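Local coordinates for protein RBSTP2229 gene product (Geobacillus stearothermophilus, PDB 1T6A) that is of unknown function but belongs to the DUF1885 family, its chain carrying a long helix ahead of a four-stranded antiparallel sheet, at residues L57-D62 with K67-S72; F46-R51 with K95-E100; S72-G77 with F81-L86. All blocks are in the same frame, centred on the assembly; numbering follows the deposited sequence. Where two conformers were deposited one is given.

Contact 1: L57-D62 with K67-S72; sequences LYLQGD and KGMAIS
Leu59 lays one methyl, CD2, against the CG of Met69 (a selenomethionine) at 4.0 Å, and its other methyl, CD1, meets CD1 of Ile71 at 4.1 Å, the two branches serving neighbours two residues apart on strand 68-72. Met69 takes part by setting CG between its backbone N and carbonyl carbon (chi1 71°), after which the chain bends at chi3. With Leu57, these side chains occupy one face of an antiparallel hairpin whose strand segments run at 165° to each other. On the reverse face the CE1 of the Tyr58 ring comes obliquely to 3.9 Å from Ala70 CB.

The backbone fixes the register. Leu57 N to Ile71 O and Ile71 N to Leu57 O are both 2.8 Å; Leu59 N reaches Met69 O at 2.8 Å, while the return bond from Met69 N to Leu59 O is longer, 3.1 Å. Beyond it, Gly61 N still bonds to Lys67 O, but from 60° out of the carbonyl plane, and a water also donates to that oxygen, so two donors grip it. Gly68 is required by its conformation: a beta carbon would collide with Leu59 O and jam against the carbonyl oxygen of Lys67. Asp94 OD2 accepts from the amides of both Lys67 and Gly68 at this turn end.

Across the Leu59 face, Met69 touches Ala98 and Ile71 touches Phe101 of helix 92-109. The chemistry is thus divided: paired amides and carbonyls hold the strands together, while Met69 and Ile71, flanked by Leu59, turn an apolar surface to that helix.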
loop_
_atom_site.group_PDB
_atom_site.type_symbol
_atom_site.label_atom_id
_atom_site.label_comp_id
_atom_site.label_asym_id
_atom_site.label_seq_id
_atom_site.Cartn_x
_atom_site.Cartn_y
_atom_site.Cartn_z
ATOM N N LEU A 57 0.787 0.692 -19.710
ATOM C CA LEU A 57 1.484 0.395 -18.445
ATOM C C LEU A 57 1.286 -1.048 -18.032
ATOM O O LEU A 57 0.150 -1.484 -17.884
ATOM C CB LEU A 57 0.980 1.326 -17.349
ATOM C CG LEU A 57 1.429 2.777 -17.510
ATOM C CD1 LEU A 57 0.583 3.707 -16.666
ATOM C CD2 LEU A 57 2.915 2.954 -17.154
ATOM N N TYR A 58 2.364 -1.803 -17.872
ATOM C CA TYR A 58 2.272 -3.180 -17.421
ATOM C C TYR A 58 2.736 -3.293 -15.980
ATOM O O TYR A 58 3.838 -2.880 -15.633
ATOM C CB TYR A 58 3.082 -4.137 -18.301
ATOM C CG TYR A 58 2.561 -4.213 -19.707
ATOM C CD1 TYR A 58 1.559 -5.111 -20.053
ATOM C CD2 TYR A 58 3.037 -3.348 -20.683
ATOM C CE1 TYR A 58 1.052 -5.157 -21.353
ATOM C CE2 TYR A 58 2.551 -3.391 -21.982
ATOM C CZ TYR A 58 1.554 -4.283 -22.304
ATOM O OH TYR A 58 1.076 -4.291 -23.583
ATOM N N LEU A 59 1.860 -3.824 -15.139
ATOM C CA LEU A 59 2.188 -4.143 -13.760
ATOM C C LEU A 59 2.553 -5.616 -13.696
ATOM O O LEU A 59 1.760 -6.467 -14.090
ATOM C CB LEU A 59 1.006 -3.834 -12.833
ATOM C CG LEU A 59 0.828 -2.370 -12.406
ATOM C CD1 LEU A 59 0.673 -1.454 -13.583
ATOM C CD2 LEU A 59 -0.373 -2.221 -11.467
ATOM N N GLN A 60 3.755 -5.914 -13.209
ATOM C CA GLN A 60 4.210 -7.286 -13.021
ATOM C C GLN A 60 4.155 -7.642 -11.533
ATOM O O GLN A 60 4.742 -6.970 -10.695
ATOM C CB GLN A 60 5.641 -7.469 -13.571
ATOM C CG GLN A 60 6.213 -8.897 -13.400
ATOM C CD GLN A 60 7.677 -9.023 -13.862
ATOM O OE1 GLN A 60 8.591 -8.512 -13.200
ATOM N NE2 GLN A 60 7.893 -9.695 -14.992
ATOM N N GLY A 61 3.455 -8.728 -11.219
ATOM C CA GLY A 61 3.183 -9.080 -9.845
ATOM C C GLY A 61 4.348 -9.736 -9.136
ATOM O O GLY A 61 5.032 -10.588 -9.705
ATOM N N ASP A 62 4.550 -9.351 -7.877
ATOM C CA ASP A 62 5.556 -9.980 -7.021
ATOM C C ASP A 62 5.088 -11.356 -6.581
ATOM O O ASP A 62 3.978 -11.500 -6.062
ATOM C CB ASP A 62 5.825 -9.116 -5.789
ATOM C CG ASP A 62 6.411 -7.776 -6.145
ATOM O OD1 ASP A 62 7.233 -7.742 -7.086
ATOM O OD2 ASP A 62 6.118 -6.704 -5.557
ATOM N N LYS A 67 -0.060 -12.125 -10.657
ATOM C CA LYS A 67 0.487 -12.181 -12.012
ATOM C C LYS A 67 0.743 -10.794 -12.580
ATOM O O LYS A 67 1.869 -10.479 -12.976
ATOM C CB LYS A 67 -0.435 -12.946 -12.943
ATOM C CG LYS A 67 0.171 -13.126 -14.333
ATOM C CD LYS A 67 -0.480 -14.286 -15.101
ATOM C CE LYS A 67 0.002 -14.337 -16.548
ATOM N NZ LYS A 67 -1.147 -14.478 -17.481
ATOM N N GLY A 68 -0.306 -9.978 -12.630
ATOM C CA GLY A 68 -0.210 -8.627 -13.128
ATOM C C GLY A 68 -1.467 -8.112 -13.821
ATOM O O GLY A 68 -2.521 -8.759 -13.843
HETATM N N MSE A 69 -1.336 -6.920 -14.386
HETATM C CA MSE A 69 -2.396 -6.314 -15.174
HETATM C C MSE A 69 -1.809 -5.248 -16.104
HETATM O O MSE A 69 -0.629 -4.898 -15.994
HETATM C CB MSE A 69 -3.446 -5.678 -14.240
HETATM C CG MSE A 69 -2.981 -4.425 -13.516
HETATM SE SE MSE A 69 -4.149 -3.851 -12.032
HETATM C CE MSE A 69 -3.655 -5.227 -10.712
ATOM N N ALA A 70 -2.655 -4.718 -16.976
ATOM C CA ALA A 70 -2.248 -3.783 -18.008
ATOM C C ALA A 70 -3.197 -2.606 -18.004
ATOM O O ALA A 70 -4.424 -2.795 -18.013
ATOM C CB ALA A 70 -2.275 -4.495 -19.377
ATOM N N ILE A 71 -2.647 -1.402 -17.969
ATOM C CA ILE A 71 -3.434 -0.189 -17.883
ATOM C C ILE A 71 -3.124 0.701 -19.068
ATOM O O ILE A 71 -1.964 0.964 -19.361
ATOM C CB ILE A 71 -3.130 0.565 -16.544
ATOM C CG1 ILE A 71 -3.258 -0.395 -15.354
ATOM C CG2 ILE A 71 -4.042 1.743 -16.391
ATOM C CD1 ILE A 71 -3.004 0.237 -13.988
ATOM N N SER A 72 -4.174 1.183 -19.727
ATOM C CA SER A 72 -4.047 2.012 -20.916
ATOM C C SER A 72 -5.133 3.062 -20.982
ATOM O O SER A 72 -6.115 3.029 -20.211
ATOM C CB SER A 72 -4.109 1.130 -22.167
ATOM O OG SER A 72 -5.257 0.309 -22.166
HETATM O O HOH W 1 4.013 -12.218 -12.618
#

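Contact 2: F46-R51 with K95-E100; sequences FPYTVR and KGKANE
Tyr48 OH is hydrogen-bonded to Asp94 OD1, just before the helical segment 95-100, and the same oxygen lies 3.5 Å from Lys97 CB. That methylene meets the phenol at its edge, in the ring plane, with the ring's CE2 3.8 Å away from Lys97 CB; the approach is van der Waals in kind. Lys97 CG is the next atom to touch, 3.7 Å from Tyr48 OH, the two side chains crossing at a slant. Further along, the lysine chain bends at chi2 (-67°), which turns its outer methylenes to the proline: Lys97 CE comes 3.8 Å from Pro47 CD. The aliphatic part of Lys97 therefore spans two successive residues of 46-51, a small contact of 131 Å² in total.

Pro47 is the centre of an inverse gamma turn, closed by a weak bond from Tyr48 N to Phe46 O at 2.9 Å.

The turn lies where helix 16-45 has ended and strand 48-53 begins. Tyr48 projects from this edge strand past Leu59 of the adjacent strand and Met69 of the next one over to helix 92-109, and Tyr66, in the loop between strands 56-61 and 68-76, touches both Pro47 and Lys97.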
loop_
_atom_site.group_PDB
_atom_site.type_symbol
_atom_site.label_atom_id
_atom_site.label_comp_id
_atom_site.label_asym_id
_atom_site.label_seq_id
_atom_site.Cartn_x
_atom_site.Cartn_y
_atom_site.Cartn_z
ATOM N N PHE A 46 0.658 -2.774 -2.788
ATOM C CA PHE A 46 1.039 -2.600 -4.203
ATOM C C PHE A 46 2.170 -3.530 -4.583
ATOM O O PHE A 46 3.329 -3.103 -4.751
ATOM C CB PHE A 46 1.428 -1.158 -4.481
ATOM C CG PHE A 46 1.434 -0.806 -5.936
ATOM C CD1 PHE A 46 0.252 -0.548 -6.606
ATOM C CD2 PHE A 46 2.634 -0.720 -6.636
ATOM C CE1 PHE A 46 0.261 -0.218 -7.984
ATOM C CE2 PHE A 46 2.651 -0.391 -7.993
ATOM C CZ PHE A 46 1.461 -0.141 -8.663
ATOM N N PRO A 47 1.847 -4.805 -4.716
ATOM C CA PRO A 47 2.852 -5.830 -5.017
ATOM C C PRO A 47 3.153 -5.930 -6.525
ATOM O O PRO A 47 3.091 -6.987 -7.108
ATOM C CB PRO A 47 2.184 -7.100 -4.512
ATOM C CG PRO A 47 0.732 -6.855 -4.783
ATOM C CD PRO A 47 0.493 -5.382 -4.594
ATOM N N TYR A 48 3.476 -4.811 -7.144
ATOM C CA TYR A 48 3.734 -4.782 -8.569
ATOM C C TYR A 48 4.943 -3.927 -8.869
ATOM O O TYR A 48 5.243 -2.997 -8.141
ATOM C CB TYR A 48 2.523 -4.210 -9.312
ATOM C CG TYR A 48 1.266 -5.016 -9.122
ATOM C CD1 TYR A 48 1.081 -6.226 -9.796
ATOM C CD2 TYR A 48 0.270 -4.589 -8.254
ATOM C CE1 TYR A 48 -0.074 -6.976 -9.616
ATOM C CE2 TYR A 48 -0.886 -5.343 -8.063
ATOM C CZ TYR A 48 -1.053 -6.519 -8.752
ATOM O OH TYR A 48 -2.186 -7.254 -8.567
ATOM N N THR A 49 5.609 -4.253 -9.968
ATOM C CA THR A 49 6.607 -3.397 -10.597
ATOM C C THR A 49 5.986 -2.832 -11.872
ATOM O O THR A 49 5.381 -3.571 -12.625
ATOM C CB THR A 49 7.836 -4.254 -10.974
ATOM O OG1 THR A 49 8.388 -4.864 -9.795
ATOM C CG2 THR A 49 8.957 -3.384 -11.530
ATOM N N VAL A 50 6.153 -1.533 -12.108
ATOM C CA VAL A 50 5.567 -0.849 -13.255
ATOM C C VAL A 50 6.578 -0.653 -14.400
ATOM O O VAL A 50 7.677 -0.129 -14.193
ATOM C CB VAL A 50 5.025 0.535 -12.837
ATOM C CG1 VAL A 50 4.457 1.301 -14.037
ATOM C CG2 VAL A 50 3.960 0.392 -11.769
ATOM N N ARG A 51 6.193 -1.072 -15.606
ATOM C CA ARG A 51 6.911 -0.704 -16.832
ATOM C C ARG A 51 5.941 -0.185 -17.912
ATOM O O ARG A 51 4.751 -0.513 -17.923
ATOM C CB ARG A 51 7.745 -1.894 -17.332
ATOM C CG ARG A 51 7.474 -2.357 -18.771
ATOM C CD ARG A 51 7.968 -3.771 -19.078
ATOM N NE ARG A 51 7.395 -4.290 -20.327
ATOM C CZ ARG A 51 6.644 -5.394 -20.441
ATOM N NH1 ARG A 51 6.329 -6.143 -19.381
ATOM N NH2 ARG A 51 6.192 -5.751 -21.640
ATOM N N LYS A 95 -7.236 -9.521 -8.960
ATOM C CA LYS A 95 -8.581 -9.005 -9.127
ATOM C C LYS A 95 -8.883 -7.984 -8.033
ATOM O O LYS A 95 -9.388 -6.904 -8.311
ATOM C CB LYS A 95 -9.629 -10.122 -9.080
ATOM C CG LYS A 95 -9.619 -11.046 -10.306
ATOM C CD LYS A 95 -10.650 -12.188 -10.139
ATOM C CE LYS A 95 -10.470 -13.316 -11.142
ATOM N NZ LYS A 95 -9.040 -13.729 -11.277
ATOM N N GLY A 96 -8.587 -8.352 -6.792
ATOM C CA GLY A 96 -8.752 -7.462 -5.667
ATOM C C GLY A 96 -7.945 -6.186 -5.805
ATOM O O GLY A 96 -8.471 -5.095 -5.578
ATOM N N LYS A 97 -6.681 -6.298 -6.204
ATOM C CA LYS A 97 -5.861 -5.107 -6.349
ATOM C C LYS A 97 -6.385 -4.202 -7.458
ATOM O O LYS A 97 -6.421 -2.986 -7.290
ATOM C CB LYS A 97 -4.400 -5.453 -6.587
ATOM C CG LYS A 97 -3.750 -6.184 -5.428
ATOM C CD LYS A 97 -3.631 -5.290 -4.208
ATOM C CE LYS A 97 -2.923 -6.011 -3.098
ATOM N NZ LYS A 97 -3.850 -6.819 -2.363
ATOM N N ALA A 98 -6.856 -4.790 -8.554
ATOM C CA ALA A 98 -7.392 -4.004 -9.664
ATOM C C ALA A 98 -8.639 -3.290 -9.194
ATOM O O ALA A 98 -8.842 -2.133 -9.515
ATOM C CB ALA A 98 -7.720 -4.898 -10.901
ATOM N N ASN A 99 -9.476 -3.982 -8.433
ATOM C CA ASN A 99 -10.683 -3.364 -7.894
ATOM C C ASN A 99 -10.325 -2.175 -6.996
ATOM O O ASN A 99 -10.909 -1.110 -7.126
ATOM C CB ASN A 99 -11.503 -4.382 -7.090
ATOM C CG ASN A 99 -12.381 -5.248 -7.957
ATOM O OD1 ASN A 99 -12.754 -4.865 -9.074
ATOM N ND2 ASN A 99 -12.735 -6.432 -7.442
ATOM N N GLU A 100 -9.333 -2.357 -6.122
ATOM C CA GLU A 100 -8.889 -1.303 -5.204
ATOM C C GLU A 100 -8.370 -0.064 -5.951
ATOM O O GLU A 100 -8.747 1.055 -5.650
ATOM C CB GLU A 100 -7.790 -1.832 -4.269
ATOM C CG GLU A 100 -8.318 -2.779 -3.210
ATOM C CD GLU A 100 -7.253 -3.690 -2.610
ATOM O OE1 GLU A 100 -6.075 -3.284 -2.524
ATOM O OE2 GLU A 100 -7.607 -4.819 -2.197
#

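Contact 3: S72-G77 with F81-L86; sequences SVRTAG and FIDIAL
Phe81 lies near the start of the returning strand of a beta hairpin, strands 68-76 and 79-85, and pairs with Arg74 through two backbone bonds: Phe81 N to Arg74 O at 2.8 Å and Arg74 N to Phe81 O at 3.0 Å. On the face shared with Asp83 the guanidinium lies flat on the phenyl ring, planes 21° apart, with NH2 over the ring centre and CZ of Arg74 3.8 Å from the Phe81 centroid, a cation-pi stack. Arg74 gets there by an extended start and then a turn at chi3 (105°); it was modelled in two conformers, and the stack and salt bridge described here belong to one of them. Replacing Phe81 by an alanine removes the ring, which would probably deprive the guanidinium of its flat support and leave it freer to swing off its carboxylate partner.

Ile82 comes next, turned to the other face with Val73; its CA makes a C-H...O contact to Ser72 O.

Asp83 returns to the Arg74 face. Its amide donates to Ser72 O at 2.9 Å and its carbonyl receives Ser72 N at 3.1 Å. Both carboxylate oxygens converge on one nitrogen: Arg74 NH1 is 2.7 Å from Asp83 OD1 and makes a nearly straight bond (171°) to the syn lone pair of OD2, at 3.1 Å. The carboxylate and guanidinium are nearly coplanar; the arginine thus meets the carboxylate at its edge, while the phenyl ring covers one face. A water bridging the two side chains donates to Asp83 OD2 and is hydrogen-bonded to Ser72 OG, 2.7 Å from each oxygen.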
loop_
_atom_site.group_PDB
_atom_site.type_symbol
_atom_site.label_atom_id
_atom_site.label_comp_id
_atom_site.label_asym_id
_atom_site.label_seq_id
_atom_site.Cartn_x
_atom_site.Cartn_y
_atom_site.Cartn_z
ATOM N N SER A 72 -4.174 1.183 -19.727
ATOM C CA SER A 72 -4.047 2.012 -20.916
ATOM C C SER A 72 -5.133 3.062 -20.982
ATOM O O SER A 72 -6.115 3.029 -20.211
ATOM C CB SER A 72 -4.109 1.130 -22.167
ATOM O OG SER A 72 -5.257 0.309 -22.166
ATOM N N VAL A 73 -4.928 4.026 -21.876
ATOM C CA VAL A 73 -5.893 5.058 -22.141
ATOM C C VAL A 73 -6.583 4.744 -23.471
ATOM O O VAL A 73 -5.937 4.358 -24.429
ATOM C CB VAL A 73 -5.242 6.430 -22.211
ATOM C CG1 VAL A 73 -6.271 7.507 -22.514
ATOM C CG2 VAL A 73 -4.491 6.726 -20.918
ATOM N N ARG A 74 -7.903 4.913 -23.500
ATOM C CA ARG A 74 -8.717 4.650 -24.672
ATOM C C ARG A 74 -9.538 5.896 -24.964
ATOM O O ARG A 74 -10.026 6.552 -24.034
ATOM C CB ARG A 74 -9.621 3.452 -24.405
ATOM C CG ARG A 74 -10.504 3.022 -25.564
ATOM C CD ARG A 74 -11.296 1.771 -25.258
ATOM N NE ARG A 74 -12.692 2.091 -24.994
ATOM C CZ ARG A 74 -13.356 1.845 -23.871
ATOM N NH1 ARG A 74 -12.777 1.267 -22.833
ATOM N NH2 ARG A 74 -14.630 2.190 -23.794
ATOM N N THR A 75 -9.613 6.284 -26.240
ATOM C CA THR A 75 -10.517 7.344 -26.683
ATOM C C THR A 75 -11.490 6.775 -27.731
ATOM O O THR A 75 -11.110 5.925 -28.545
ATOM C CB THR A 75 -9.754 8.522 -27.317
ATOM O OG1 THR A 75 -9.137 8.084 -28.541
ATOM C CG2 THR A 75 -8.584 9.046 -26.424
ATOM N N ALA A 76 -12.734 7.225 -27.693
ATOM C CA ALA A 76 -13.726 6.861 -28.698
ATOM C C ALA A 76 -14.628 8.075 -28.858
ATOM O O ALA A 76 -15.281 8.487 -27.910
ATOM C CB ALA A 76 -14.538 5.630 -28.253
ATOM N N GLY A 77 -14.626 8.678 -30.043
ATOM C CA GLY A 77 -15.287 9.956 -30.230
ATOM C C GLY A 77 -14.657 11.006 -29.318
ATOM O O GLY A 77 -13.447 11.142 -29.279
ATOM N N PHE A 81 -11.295 7.095 -21.594
ATOM C CA PHE A 81 -11.400 6.024 -20.634
ATOM C C PHE A 81 -10.027 5.618 -20.126
ATOM O O PHE A 81 -9.029 5.687 -20.877
ATOM C CB PHE A 81 -12.000 4.769 -21.277
ATOM C CG PHE A 81 -13.349 4.980 -21.907
ATOM C CD1 PHE A 81 -14.504 4.564 -21.273
ATOM C CD2 PHE A 81 -13.450 5.580 -23.145
ATOM C CE1 PHE A 81 -15.738 4.738 -21.883
ATOM C CE2 PHE A 81 -14.673 5.775 -23.737
ATOM C CZ PHE A 81 -15.811 5.353 -23.111
ATOM N N ILE A 82 -9.980 5.140 -18.881
ATOM C CA ILE A 82 -8.832 4.358 -18.432
ATOM C C ILE A 82 -9.256 2.909 -18.326
ATOM O O ILE A 82 -10.231 2.616 -17.682
ATOM C CB ILE A 82 -8.277 4.892 -17.111
ATOM C CG1 ILE A 82 -7.817 6.327 -17.298
ATOM C CG2 ILE A 82 -7.120 4.015 -16.646
ATOM C CD1 ILE A 82 -7.289 6.991 -16.026
ATOM N N ASP A 83 -8.544 2.017 -19.011
ATOM C CA ASP A 83 -8.860 0.603 -19.053
ATOM C C ASP A 83 -7.859 -0.142 -18.195
ATOM O O ASP A 83 -6.667 0.120 -18.285
ATOM C CB ASP A 83 -8.729 0.017 -20.467
ATOM C CG ASP A 83 -9.892 0.365 -21.386
ATOM O OD1 ASP A 83 -11.023 0.555 -20.900
ATOM O OD2 ASP A 83 -9.761 0.472 -22.638
ATOM N N ILE A 84 -8.350 -1.086 -17.395
ATOM C CA ILE A 84 -7.510 -2.014 -16.652
ATOM C C ILE A 84 -7.871 -3.406 -17.100
ATOM O O ILE A 84 -8.985 -3.869 -16.855
ATOM C CB ILE A 84 -7.707 -1.855 -15.137
ATOM C CG1 ILE A 84 -7.345 -0.438 -14.729
ATOM C CG2 ILE A 84 -6.857 -2.882 -14.382
ATOM C CD1 ILE A 84 -7.737 -0.112 -13.332
ATOM N N ALA A 85 -6.942 -4.048 -17.803
ATOM C CA ALA A 85 -7.120 -5.390 -18.328
ATOM C C ALA A 85 -6.359 -6.410 -17.489
ATOM O O ALA A 85 -5.152 -6.286 -17.281
ATOM C CB ALA A 85 -6.627 -5.456 -19.796
ATOM N N LEU A 86 -7.075 -7.418 -17.013
ATOM C CA LEU A 86 -6.458 -8.555 -16.358
ATOM C C LEU A 86 -6.241 -9.675 -17.369
ATOM O O LEU A 86 -7.163 -10.037 -18.088
ATOM C CB LEU A 86 -7.351 -9.076 -15.243
ATOM C CG LEU A 86 -7.574 -8.158 -14.050
ATOM C CD1 LEU A 86 -8.655 -8.773 -13.181
ATOM C CD2 LEU A 86 -6.298 -7.990 -13.266
HETATM O O HOH W 2 -5.235 -1.874 -20.711
HETATM O O HOH W 3 -7.300 0.696 -23.831
#

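How the contacts relate
Contacts 1 and 3 share Ser72 and follow one another along strand 68-76, their centres about 14 Å apart, so that strand is paired on both flanks in the four-stranded sheet; one join is Ala85 N, 2.8 Å from Ala70 O, probably a hydrogen bond. Contact 2 closes the chain around both of them. Its centre is about 7 Å from that of contact 1, which it meets through probable backbone bonds such as Tyr58 N to Arg51 O, 2.7 Å, as well as Met69 CE packed 3.3 Å from Tyr48 OH. Its centre is about 17 Å from that of contact 3, yet Ala98 CB still packs against Ile84 CG2 at 4.1 Å. Asp94 links contacts 1 and 2, one carboxylate oxygen serving each.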